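Local atomic coordinates of salmonella plasmid virulence: SpvB (Salmonella typhimurium, PDB entry 6P0X), a protein that probably transfers ADP-ribose from NAD to an arginine of actin as a secreted Salmonella toxin, represented here by its N-terminal domain. Residues 30-38 with 47-55; 186-194 with 261-269. One frame throughout, in Å; residues are numbered along the deposited sequence.

Interaction 1 (30-38 with 47-55). With AKR (acrylic acid), chain D; GOL (glycerol), chain F.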
# COMPACT_ATOMS: atom_id res chain seq x y z
N PRO A 30 12.14 3.60 -1.28
CA PRO A 30 11.36 2.79 -0.34
C PRO A 30 12.25 1.82 0.42
O PRO A 30 13.21 1.28 -0.12
CB PRO A 30 10.37 2.05 -1.25
CG PRO A 30 10.99 2.08 -2.61
CD PRO A 30 11.71 3.39 -2.67
N ALA A 31 11.91 1.61 1.69
CA ALA A 31 12.58 0.64 2.55
C ALA A 31 11.59 -0.48 2.82
O ALA A 31 10.81 -0.43 3.78
CB ALA A 31 13.07 1.29 3.84
N LEU A 32 11.60 -1.49 1.96
CA LEU A 32 10.70 -2.63 2.07
C LEU A 32 11.51 -3.92 1.99
O LEU A 32 12.51 -4.00 1.27
CB LEU A 32 9.64 -2.63 0.98
CG LEU A 32 8.53 -1.58 1.04
CD1 LEU A 32 7.64 -1.69 -0.18
CD2 LEU A 32 7.72 -1.75 2.32
N ALA A 33 11.06 -4.93 2.73
CA ALA A 33 11.70 -6.23 2.71
C ALA A 33 10.67 -7.29 3.05
O ALA A 33 9.61 -6.99 3.62
CB ALA A 33 12.88 -6.29 3.69
N LEU A 34 10.97 -8.53 2.69
CA LEU A 34 10.13 -9.65 3.07
C LEU A 34 10.55 -10.13 4.46
O LEU A 34 11.74 -10.29 4.72
CB LEU A 34 10.26 -10.78 2.04
CG LEU A 34 9.28 -10.64 0.88
CD1 LEU A 34 9.67 -11.53 -0.29
CD2 LEU A 34 7.88 -10.97 1.36
N HIS A 35 9.58 -10.31 5.34
CA HIS A 35 9.85 -10.74 6.70
C HIS A 35 9.11 -12.04 6.98
O HIS A 35 7.97 -12.22 6.55
CB HIS A 35 9.42 -9.68 7.71
CG HIS A 35 10.22 -8.42 7.64
ND1 HIS A 35 11.59 -8.40 7.78
CD2 HIS A 35 9.85 -7.13 7.43
CE1 HIS A 35 12.03 -7.16 7.67
NE2 HIS A 35 11.00 -6.37 7.46
N TYR A 36 9.78 -12.96 7.67
CA TYR A 36 9.18 -14.22 8.07
C TYR A 36 8.96 -14.25 9.57
O TYR A 36 9.87 -13.93 10.35
CB TYR A 36 10.05 -15.41 7.65
CG TYR A 36 9.50 -16.74 8.13
CD1 TYR A 36 8.47 -17.37 7.44
CD2 TYR A 36 9.99 -17.35 9.27
CE1 TYR A 36 7.95 -18.58 7.87
CE2 TYR A 36 9.48 -18.57 9.71
CZ TYR A 36 8.46 -19.17 9.00
OH TYR A 36 7.94 -20.38 9.42
N SER A 37 7.76 -14.64 9.98
CA SER A 37 7.43 -14.86 11.39
C SER A 37 6.75 -16.21 11.51
O SER A 37 5.78 -16.48 10.79
CB SER A 37 6.53 -13.75 11.93
OG SER A 37 6.23 -13.97 13.30
N SER A 38 7.25 -17.06 12.41
CA SER A 38 6.69 -18.40 12.55
C SER A 38 5.22 -18.38 12.96
O SER A 38 4.51 -19.35 12.69
CB SER A 38 7.49 -19.20 13.58
OG SER A 38 7.38 -18.63 14.87
N VAL A 47 1.94 -18.45 3.84
CA VAL A 47 1.95 -18.49 5.30
C VAL A 47 3.30 -18.02 5.82
O VAL A 47 4.36 -18.43 5.32
CB VAL A 47 1.62 -19.91 5.78
CG1 VAL A 47 1.82 -20.04 7.29
CG2 VAL A 47 0.20 -20.27 5.40
N GLY A 48 3.27 -17.15 6.83
CA GLY A 48 4.45 -16.76 7.57
C GLY A 48 5.22 -15.58 7.01
O GLY A 48 5.91 -14.88 7.77
N TRP A 49 5.14 -15.33 5.71
CA TRP A 49 5.87 -14.23 5.09
C TRP A 49 4.95 -13.04 4.87
O TRP A 49 3.75 -13.19 4.60
CB TRP A 49 6.48 -14.66 3.76
CG TRP A 49 7.66 -15.56 3.89
CD1 TRP A 49 7.66 -16.92 3.87
CD2 TRP A 49 9.03 -15.16 4.04
NE1 TRP A 49 8.94 -17.40 4.01
CE2 TRP A 49 9.80 -16.34 4.11
CE3 TRP A 49 9.68 -13.93 4.11
CZ2 TRP A 49 11.19 -16.32 4.26
CZ3 TRP A 49 11.06 -13.91 4.27
CH2 TRP A 49 11.80 -15.10 4.34
N SER A 50 5.52 -11.84 4.97
CA SER A 50 4.76 -10.62 4.77
C SER A 50 5.68 -9.51 4.28
O SER A 50 6.86 -9.46 4.62
CB SER A 50 4.06 -10.18 6.06
OG SER A 50 5.01 -9.97 7.09
N CYS A 51 5.10 -8.62 3.48
CA CYS A 51 5.76 -7.39 3.03
C CYS A 51 4.64 -6.37 2.79
O CYS A 51 4.05 -6.33 1.71
CB CYS A 51 6.60 -7.60 1.79
SG CYS A 51 7.32 -6.07 1.14
N ALA A 52 4.32 -5.60 3.82
CA ALA A 52 3.22 -4.66 3.78
C ALA A 52 3.73 -3.24 3.89
O ALA A 52 4.77 -2.97 4.51
CB ALA A 52 2.21 -4.94 4.91
N THR A 53 3.00 -2.31 3.27
CA THR A 53 3.33 -0.90 3.36
C THR A 53 2.66 -0.30 4.60
O THR A 53 1.78 -0.89 5.22
CB THR A 53 2.88 -0.16 2.10
OG1 THR A 53 1.45 -0.28 1.95
CG2 THR A 53 3.56 -0.73 0.86
N MET A 54 3.11 0.90 4.95
CA MET A 54 2.55 1.61 6.09
C MET A 54 1.07 1.92 5.85
O MET A 54 0.64 2.13 4.71
CB MET A 54 3.32 2.90 6.33
CG MET A 54 2.85 3.72 7.51
SD MET A 54 3.97 5.09 7.85
CE MET A 54 3.63 6.15 6.44
N SER A 55 0.29 1.93 6.93
CA SER A 55 -1.14 2.17 6.81
C SER A 55 -1.69 2.73 8.11
O SER A 55 -1.09 2.60 9.18
CB SER A 55 -1.90 0.89 6.45
OG SER A 55 -1.87 -0.03 7.53
CA AKR D . -1.60 -3.89 0.85
CB AKR D . -2.62 -4.53 1.38
C AKR D . -0.26 -3.87 1.58
O AKR D . -0.11 -3.16 2.62
OXT AKR D . 0.70 -4.56 1.14
C1 GOL F . 6.61 -5.07 6.44
O1 GOL F . 6.12 -6.36 6.24
C2 GOL F . 7.83 -4.89 5.50
O2 GOL F . 7.45 -4.51 4.22
C3 GOL F . 8.72 -3.83 6.18
O3 GOL F . 9.83 -3.65 5.35
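Tyr-36 CB sits over one face of the Trp-49 indole, 3.5 Å from the centroid of the six-membered ring and only 4° off its normal, a CH-pi contact. With CG anti to the backbone N (chi1 176°), the CD1 edge of the phenol leans over the five-membered ring, CD1 being 3.5 Å from Trp-49 NE1. The two ring planes are inclined at 51°, neither stacked nor edge-to-face. The benzo side of the indole reaches back along the partner strand to Leu-34, whose O lies at the ring edge and whose CB is 3.8 Å from Trp-49 CE3. The backbones carrying these side chains pair in a short antiparallel run: His-35 and Ser-50 form a hydrogen-bonded pair with reciprocal backbone bonds, and Tyr-36 and Trp-49 the adjoining non-hydrogen-bonded pair. Strand 33-36 is thereby the middle of a three-stranded antiparallel sheet, with 16-19 at its other edge; Ile-16 touches both Tyr-36 and Trp-49. One more bond, Ser-37 N to Gly-48 O, holds the end nearest the loop between the segments. Buried Cys-51 points toward segment 30-38: its CB is 3.6 Å from Leu-34 CD2, and its SG, anti to the backbone N, lies 4.2 Å from Leu-32 CB. Beyond Cys-51 the backbones spread, and a glycerol, probably from the crystallisation liquor, bridges them: it takes a bond from Ala-52 N, gives one to Ala-52 O and receives a weak one from Ala-33 N. Thr-53 N donates to an oxygen of the bound acrylic acid (3.3 Å to AKR O).

Interaction 2 (186-194 with 261-269). With GOL (glycerol), chain G.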
# COMPACT_ATOMS: atom_id res chain seq x y z
N TYR A 186 -1.66 0.45 -6.11
CA TYR A 186 -2.25 -0.81 -5.67
C TYR A 186 -3.27 -1.30 -6.70
O TYR A 186 -3.92 -0.50 -7.37
CB TYR A 186 -2.92 -0.67 -4.30
CG TYR A 186 -1.99 -0.15 -3.22
CD1 TYR A 186 -1.86 1.22 -2.99
CD2 TYR A 186 -1.25 -1.02 -2.44
CE1 TYR A 186 -1.02 1.70 -2.00
CE2 TYR A 186 -0.40 -0.55 -1.45
CZ TYR A 186 -0.29 0.81 -1.24
OH TYR A 186 0.55 1.29 -0.25
N LEU A 187 -3.38 -2.61 -6.80
CA LEU A 187 -4.33 -3.27 -7.69
C LEU A 187 -5.48 -3.86 -6.88
O LEU A 187 -5.24 -4.50 -5.85
CB LEU A 187 -3.65 -4.37 -8.50
CG LEU A 187 -2.63 -3.90 -9.54
CD1 LEU A 187 -1.86 -5.08 -10.10
CD2 LEU A 187 -3.34 -3.14 -10.66
N ALA A 188 -6.70 -3.65 -7.35
CA ALA A 188 -7.87 -4.24 -6.72
C ALA A 188 -8.03 -5.70 -7.14
O ALA A 188 -7.84 -6.05 -8.31
CB ALA A 188 -9.13 -3.46 -7.09
N GLU A 189 -8.39 -6.55 -6.19
CA GLU A 189 -8.64 -7.95 -6.50
C GLU A 189 -9.85 -8.07 -7.43
O GLU A 189 -10.77 -7.25 -7.40
CB GLU A 189 -8.88 -8.74 -5.20
CG GLU A 189 -9.21 -10.21 -5.40
CD GLU A 189 -8.05 -11.03 -5.91
OE1 GLU A 189 -7.35 -11.65 -5.08
OE2 GLU A 189 -7.85 -11.07 -7.14
N ASN A 190 -9.82 -9.08 -8.29
CA ASN A 190 -10.91 -9.33 -9.22
C ASN A 190 -11.06 -10.84 -9.38
O ASN A 190 -10.52 -11.63 -8.60
CB ASN A 190 -10.67 -8.59 -10.54
CG ASN A 190 -9.36 -8.97 -11.20
OD1 ASN A 190 -8.95 -10.13 -11.19
ND2 ASN A 190 -8.70 -7.98 -11.80
N GLY A 191 -11.79 -11.26 -10.42
CA GLY A 191 -12.05 -12.67 -10.62
C GLY A 191 -11.30 -13.31 -11.77
O GLY A 191 -11.67 -14.39 -12.22
N ASP A 192 -10.24 -12.65 -12.24
CA ASP A 192 -9.45 -13.19 -13.34
C ASP A 192 -8.93 -14.58 -13.00
O ASP A 192 -8.35 -14.80 -11.93
CB ASP A 192 -8.27 -12.27 -13.65
CG ASP A 192 -8.71 -10.90 -14.13
OD1 ASP A 192 -9.92 -10.72 -14.39
OD2 ASP A 192 -7.85 -10.01 -14.26
N ASN A 193 -9.17 -15.52 -13.91
CA ASN A 193 -8.71 -16.91 -13.81
C ASN A 193 -9.32 -17.64 -12.61
O ASN A 193 -8.77 -18.63 -12.14
CB ASN A 193 -7.18 -16.98 -13.74
CG ASN A 193 -6.52 -16.39 -14.97
OD1 ASN A 193 -6.91 -16.69 -16.10
ND2 ASN A 193 -5.53 -15.54 -14.75
N VAL A 194 -10.47 -17.17 -12.12
CA VAL A 194 -11.16 -17.79 -11.00
C VAL A 194 -12.45 -18.42 -11.52
O VAL A 194 -13.24 -17.76 -12.21
CB VAL A 194 -11.46 -16.77 -9.88
CG1 VAL A 194 -12.22 -17.44 -8.75
CG2 VAL A 194 -10.17 -16.15 -9.37
N GLN A 261 1.10 -8.50 -20.07
CA GLN A 261 0.26 -8.90 -21.19
C GLN A 261 -0.82 -9.89 -20.80
O GLN A 261 -1.79 -10.06 -21.55
CB GLN A 261 1.12 -9.52 -22.31
N ASN A 262 -0.70 -10.55 -19.65
CA ASN A 262 -1.65 -11.55 -19.19
C ASN A 262 -2.26 -11.13 -17.86
O ASN A 262 -1.85 -10.15 -17.23
CB ASN A 262 -0.98 -12.92 -19.04
CG ASN A 262 -0.34 -13.41 -20.33
OD1 ASN A 262 0.82 -13.12 -20.60
ND2 ASN A 262 -1.10 -14.15 -21.12
N SER A 263 -3.25 -11.90 -17.43
CA SER A 263 -3.90 -11.69 -16.15
C SER A 263 -3.16 -12.46 -15.06
O SER A 263 -2.48 -13.45 -15.32
CB SER A 263 -5.37 -12.12 -16.21
OG SER A 263 -5.49 -13.49 -16.55
N TRP A 264 -3.30 -11.99 -13.82
CA TRP A 264 -2.57 -12.60 -12.72
C TRP A 264 -3.13 -13.98 -12.40
O TRP A 264 -4.29 -14.29 -12.67
CB TRP A 264 -2.59 -11.71 -11.48
CG TRP A 264 -3.92 -11.10 -11.09
CD1 TRP A 264 -5.16 -11.45 -11.56
CD2 TRP A 264 -4.12 -10.04 -10.16
NE1 TRP A 264 -6.12 -10.66 -10.96
CE2 TRP A 264 -5.51 -9.79 -10.10
CE3 TRP A 264 -3.26 -9.28 -9.36
CZ2 TRP A 264 -6.05 -8.80 -9.28
CZ3 TRP A 264 -3.80 -8.30 -8.54
CH2 TRP A 264 -5.18 -8.07 -8.51
N LEU A 265 -2.27 -14.82 -11.81
CA LEU A 265 -2.63 -16.20 -11.53
C LEU A 265 -3.58 -16.28 -10.34
O LEU A 265 -3.59 -15.41 -9.46
CB LEU A 265 -1.38 -17.03 -11.26
CG LEU A 265 -0.40 -17.21 -12.41
CD1 LEU A 265 0.88 -17.88 -11.93
CD2 LEU A 265 -1.04 -18.04 -13.52
N ALA A 266 -4.36 -17.35 -10.30
CA ALA A 266 -5.24 -17.65 -9.18
C ALA A 266 -4.58 -18.72 -8.33
O ALA A 266 -4.19 -19.77 -8.85
CB ALA A 266 -6.61 -18.11 -9.67
N ARG A 267 -4.47 -18.46 -7.03
CA ARG A 267 -3.78 -19.37 -6.14
C ARG A 267 -4.64 -20.59 -5.82
O ARG A 267 -5.87 -20.58 -5.99
CB ARG A 267 -3.38 -18.67 -4.84
CG ARG A 267 -4.55 -18.11 -4.06
CD ARG A 267 -4.09 -17.13 -2.99
NE ARG A 267 -3.35 -17.79 -1.92
CZ ARG A 267 -2.62 -17.14 -1.02
NH1 ARG A 267 -2.51 -15.82 -1.07
NH2 ARG A 267 -1.98 -17.82 -0.07
N GLN A 268 -3.99 -21.64 -5.34
CA GLN A 268 -4.68 -22.87 -4.99
C GLN A 268 -5.35 -22.80 -3.63
O GLN A 268 -6.23 -23.61 -3.35
CB GLN A 268 -3.71 -24.05 -5.01
CG GLN A 268 -3.26 -24.45 -6.40
CD GLN A 268 -2.30 -25.62 -6.37
OE1 GLN A 268 -2.51 -26.59 -5.64
NE2 GLN A 268 -1.25 -25.54 -7.17
N ASP A 269 -4.95 -21.85 -2.77
CA ASP A 269 -5.45 -21.76 -1.40
C ASP A 269 -6.11 -20.41 -1.13
O ASP A 269 -5.68 -19.67 -0.24
CB ASP A 269 -4.31 -22.02 -0.41
CG ASP A 269 -3.19 -20.99 -0.53
OD1 ASP A 269 -2.94 -20.48 -1.64
OD2 ASP A 269 -2.57 -20.68 0.52
C1 GOL G . -2.73 -7.42 -14.28
O1 GOL G . -1.91 -6.52 -13.60
C2 GOL G . -3.79 -7.90 -13.26
O2 GOL G . -4.57 -8.94 -13.77
C3 GOL G . -4.62 -6.63 -12.94
O3 GOL G . -5.80 -7.05 -12.34
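Asn-190 receives the indole N-H of Trp-264 on its side-chain oxygen, NE1 to OD1 being 2.9 Å with an angle of 158° at the hydrogen. The acceptor lies in the indole plane, at the ring edge, while the amide is turned 63° against the ring. The same OD1 accepts Asp-192 N at 3.0 Å, closing an Asx turn; the two donors arrive from opposite faces of the amide plane. Asn-190 CG stands between its backbone N and carbonyl carbon (chi1 57°), which turns the amide back over its own loop, where OD1 meets both N-H groups. Its ND2 gives a weak bond to a glycerol, probably from the crystallisation liquor, which lies over one face of the indole and also accepts from Trp-264 N. At the benzo end, Ala-188 O approaches the ring edge, 3.3 Å from Trp-264 CH2, and Leu-187 CB packs against CZ3. Glu-189 OE2 accepts Asn-190 N and forms a salt bridge with Arg-284, while OE1 is hydrogen-bonded to Tyr-210 and the backbone of His-283. Arg-284 also satisfies three carbonyls, Asn-190 O and Asp-192 O through NH1 and Leu-265 O through NH2. A type II turn from Gly-191 to Val-194 presents Asn-193, with a positive phi at its third position. Asn-193 ND2 is 2.7 Å from Trp-264 O and 2.7 Å from Ser-263 OG, donating to both; the carbonyl oxygen lies in the amide plane, the hydroxyl tilted out of it. Ala-266 CB rests 3.3 Å from Asn-193 O. Asn-190 thus orients the indole through its N-H, while Asn-193 ties down the backbone at Trp-264 and the Ser-263 hydroxyl.

In the fold
Interaction 1 closes early in the chain, before interaction 2 opens; their centres are about 21 Å apart, and all four segments belong to the SpvB family part of the chain. The first belongs to the small antiparallel sheet of 16-19, 33-36 and 49-50. The second ties the end of strand 181-188 to the long loop between strands 237-244 and 271-273, in a chain that is mostly strands and loops with very little helix. They meet directly where Thr-53 OG1 lies 2.8 Å from Tyr-186 OH, a probable hydrogen bond beside an acrylic acid pocket. A second connection leads from Arg-267 to Asn-42 and Gly-43, in the loop between 30-38 and 47-55. Segments distant in sequence are thus joined within the N-terminal domain.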